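1-carboxybiuret hydrolase subunit AtzE (Pseudomonas sp., PDB 6C62) hydrolyses 1-carboxybiuret to urea-1,3-dicarboxylate and ammonia, a step in the bacterial breakdown of the herbicide atrazine. Local coordinates at residues S174-C182 with P370-A378. Residues are numbered along the deposited sequence; the frame is centred on the assembly and turned at random. Where two conformers were deposited one is given.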
loop_
_atom_site.group_PDB
_atom_site.type_symbol
_atom_site.label_atom_id
_atom_site.label_comp_id
_atom_site.label_asym_id
_atom_site.label_seq_id
_atom_site.Cartn_x
_atom_site.Cartn_y
_atom_site.Cartn_z
ATOM N N SER A 174 1.333 8.924 20.238
ATOM C CA SER A 174 2.539 9.346 20.926
ATOM C C SER A 174 2.874 10.834 21.030
ATOM O O SER A 174 3.885 11.164 21.660
ATOM C CB SER A 174 3.731 8.556 20.352
ATOM O OG SER A 174 3.657 7.242 20.889
ATOM N N ILE A 175 2.066 11.713 20.433
ATOM C CA ILE A 175 2.090 13.138 20.734
ATOM C C ILE A 175 0.979 13.475 21.712
ATOM O O ILE A 175 1.177 14.185 22.725
ATOM C CB ILE A 175 1.914 13.995 19.467
ATOM C CG1 ILE A 175 3.220 14.035 18.684
ATOM C CG2 ILE A 175 1.471 15.439 19.784
ATOM C CD1 ILE A 175 3.085 14.601 17.256
ATOM N N ARG A 176 -0.206 12.984 21.392
ATOM C CA ARG A 176 -1.384 13.239 22.207
ATOM C C ARG A 176 -1.281 12.686 23.633
ATOM O O ARG A 176 -1.732 13.347 24.565
ATOM C CB ARG A 176 -2.630 12.722 21.456
ATOM C CG ARG A 176 -2.873 13.491 20.183
ATOM C CD ARG A 176 -3.813 12.676 19.307
ATOM N NE ARG A 176 -3.151 11.494 18.764
ATOM C CZ ARG A 176 -3.794 10.455 18.223
ATOM N NH1 ARG A 176 -5.101 10.430 18.214
ATOM N NH2 ARG A 176 -3.119 9.422 17.687
ATOM N N VAL A 177 -0.697 11.513 23.834
ATOM C CA VAL A 177 -0.577 10.940 25.154
ATOM C C VAL A 177 0.343 11.802 26.103
ATOM O O VAL A 177 -0.100 12.176 27.221
ATOM C CB VAL A 177 -0.147 9.447 25.089
ATOM C CG1 VAL A 177 0.176 8.880 26.478
ATOM C CG2 VAL A 177 -1.274 8.604 24.427
ATOM N N PRO A 178 1.580 12.124 25.699
ATOM C CA PRO A 178 2.375 13.003 26.559
ATOM C C PRO A 178 1.825 14.412 26.721
ATOM O O PRO A 178 1.994 14.997 27.769
ATOM C CB PRO A 178 3.777 13.028 25.907
ATOM C CG PRO A 178 3.614 12.390 24.592
ATOM C CD PRO A 178 2.332 11.598 24.554
ATOM N N ALA A 179 1.167 14.960 25.714
ATOM C CA ALA A 179 0.498 16.222 25.885
ATOM C C ALA A 179 -0.544 16.104 26.996
ATOM O O ALA A 179 -0.608 16.967 27.903
ATOM C CB ALA A 179 -0.179 16.686 24.595
ATOM N N SER A 180 -1.326 15.031 26.953
ATOM C CA SER A 180 -2.345 14.785 27.989
ATOM C C SER A 180 -1.738 14.670 29.395
ATOM O O SER A 180 -2.175 15.352 30.346
ATOM C CB SER A 180 -3.121 13.539 27.686
ATOM O OG SER A 180 -4.194 13.300 28.576
ATOM N N LEU A 181 -0.790 13.758 29.525
ATOM C CA LEU A 181 -0.204 13.433 30.780
ATOM C C LEU A 181 0.702 14.514 31.393
ATOM O O LEU A 181 0.712 14.629 32.629
ATOM C CB LEU A 181 0.475 12.103 30.731
ATOM C CG LEU A 181 -0.380 10.924 30.300
ATOM C CD1 LEU A 181 0.346 9.633 30.623
ATOM C CD2 LEU A 181 -1.728 10.939 30.993
ATOM N N CYS A 182 1.372 15.313 30.562
ATOM C CA CYS A 182 2.223 16.424 31.020
ATOM C C CYS A 182 1.485 17.774 31.124
ATOM O O CYS A 182 2.056 18.765 31.625
ATOM C CB CYS A 182 3.449 16.568 30.135
ATOM S SG CYS A 182 4.640 15.248 30.384
ATOM N N PRO A 370 -11.653 12.371 24.945
ATOM C CA PRO A 370 -10.511 12.506 25.828
ATOM C C PRO A 370 -9.272 11.981 25.141
ATOM O O PRO A 370 -9.364 11.174 24.212
ATOM C CB PRO A 370 -10.878 11.644 27.055
ATOM C CG PRO A 370 -12.236 11.022 26.766
ATOM C CD PRO A 370 -12.494 11.207 25.290
ATOM N N ALA A 371 -8.123 12.485 25.553
ATOM C CA ALA A 371 -6.841 12.027 25.025
ATOM C C ALA A 371 -6.325 10.738 25.639
ATOM O O ALA A 371 -5.657 9.927 24.957
ATOM C CB ALA A 371 -5.800 13.122 25.192
ATOM N N THR A 372 -6.543 10.550 26.933
ATOM C CA THR A 372 -6.100 9.344 27.623
ATOM C C THR A 372 -7.223 8.924 28.576
ATOM O O THR A 372 -8.038 9.781 28.958
ATOM C CB THR A 372 -4.801 9.600 28.439
ATOM O OG1 THR A 372 -4.956 10.779 29.250
ATOM C CG2 THR A 372 -3.635 9.761 27.545
ATOM N N PRO A 373 -7.314 7.626 28.919
ATOM C CA PRO A 373 -8.414 7.147 29.786
ATOM C C PRO A 373 -8.313 7.650 31.220
ATOM O O PRO A 373 -9.334 7.843 31.854
ATOM C CB PRO A 373 -8.302 5.634 29.740
ATOM C CG PRO A 373 -7.253 5.314 28.760
ATOM C CD PRO A 373 -6.457 6.536 28.460
ATOM N N ILE A 374 -7.088 7.885 31.687
ATOM C CA ILE A 374 -6.778 8.387 32.995
ATOM C C ILE A 374 -5.552 9.349 32.913
ATOM O O ILE A 374 -4.854 9.407 31.882
ATOM C CB ILE A 374 -6.374 7.215 33.943
ATOM C CG1 ILE A 374 -5.210 6.397 33.356
ATOM C CG2 ILE A 374 -7.515 6.231 34.178
ATOM C CD1 ILE A 374 -4.483 5.545 34.357
ATOM N N SER A 375 -5.284 10.051 34.007
ATOM C CA SER A 375 -4.061 10.848 34.154
ATOM C C SER A 375 -2.856 9.963 34.468
ATOM O O SER A 375 -3.011 8.754 34.671
ATOM C CB SER A 375 -4.253 11.888 35.256
ATOM O OG SER A 375 -5.139 12.869 34.776
ATOM N N ALA A 376 -1.664 10.558 34.553
ATOM C CA ALA A 376 -0.445 9.807 34.598
ATOM C C ALA A 376 -0.374 8.795 35.759
ATOM O O ALA A 376 -0.504 9.190 36.903
ATOM C CB ALA A 376 0.744 10.737 34.651
ATOM N N PRO A 377 -0.193 7.492 35.450
ATOM C CA PRO A 377 0.029 6.533 36.505
ATOM C C PRO A 377 1.471 6.569 37.028
ATOM O O PRO A 377 2.351 7.273 36.430
ATOM C CB PRO A 377 -0.299 5.220 35.832
ATOM C CG PRO A 377 0.022 5.428 34.415
ATOM C CD PRO A 377 -0.444 6.825 34.154
ATOM N N ALA A 378 1.704 5.870 38.137
ATOM C CA ALA A 378 3.054 5.760 38.716
ATOM C C ALA A 378 4.002 5.078 37.728
ATOM O O ALA A 378 3.633 4.180 37.015
ATOM C CB ALA A 378 3.013 4.930 40.038
HETATM O O HOH W 1 -1.531 13.569 34.055
#
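T372 meets S180 and V177 of helix 176-182 with its side chain. Its CB lies 3.8 Å from S180 OG. T372 CG2 comes nearest to S180 OG, at 3.7 Å, and spans from there to both methyls of V177, CG1 and CG2. T372 OG1, set between the backbone N and the carbonyl carbon (chi1 50°), accepts a hydrogen bond from S180 OG at 2.7 Å. T372 OG1 in turn donates to I374 O at 3.0 Å, approaching from above that carbonyl's plane. With an alanine in its place, S180 OG would probably lose this acceptor, I374 O this donor, and a gap would open beside V177. Alongside, A371 CB packs on S180 CB at 3.7 Å. L181 wedges CD2 against the bend of the loop, 3.6 Å from A376 N, while a water links L181 O to A376 N. S174, just upstream of the helix, probably forms the acyl-ester intermediate of this amidase. The R176 guanidinium is held by a salt bridge to D170 of strand 165-170. S180 OG also bonds G427 N, and S180 and T372 touch I426, so helix and loop both lean on strand 426-432, with strand 411-416 touching A179.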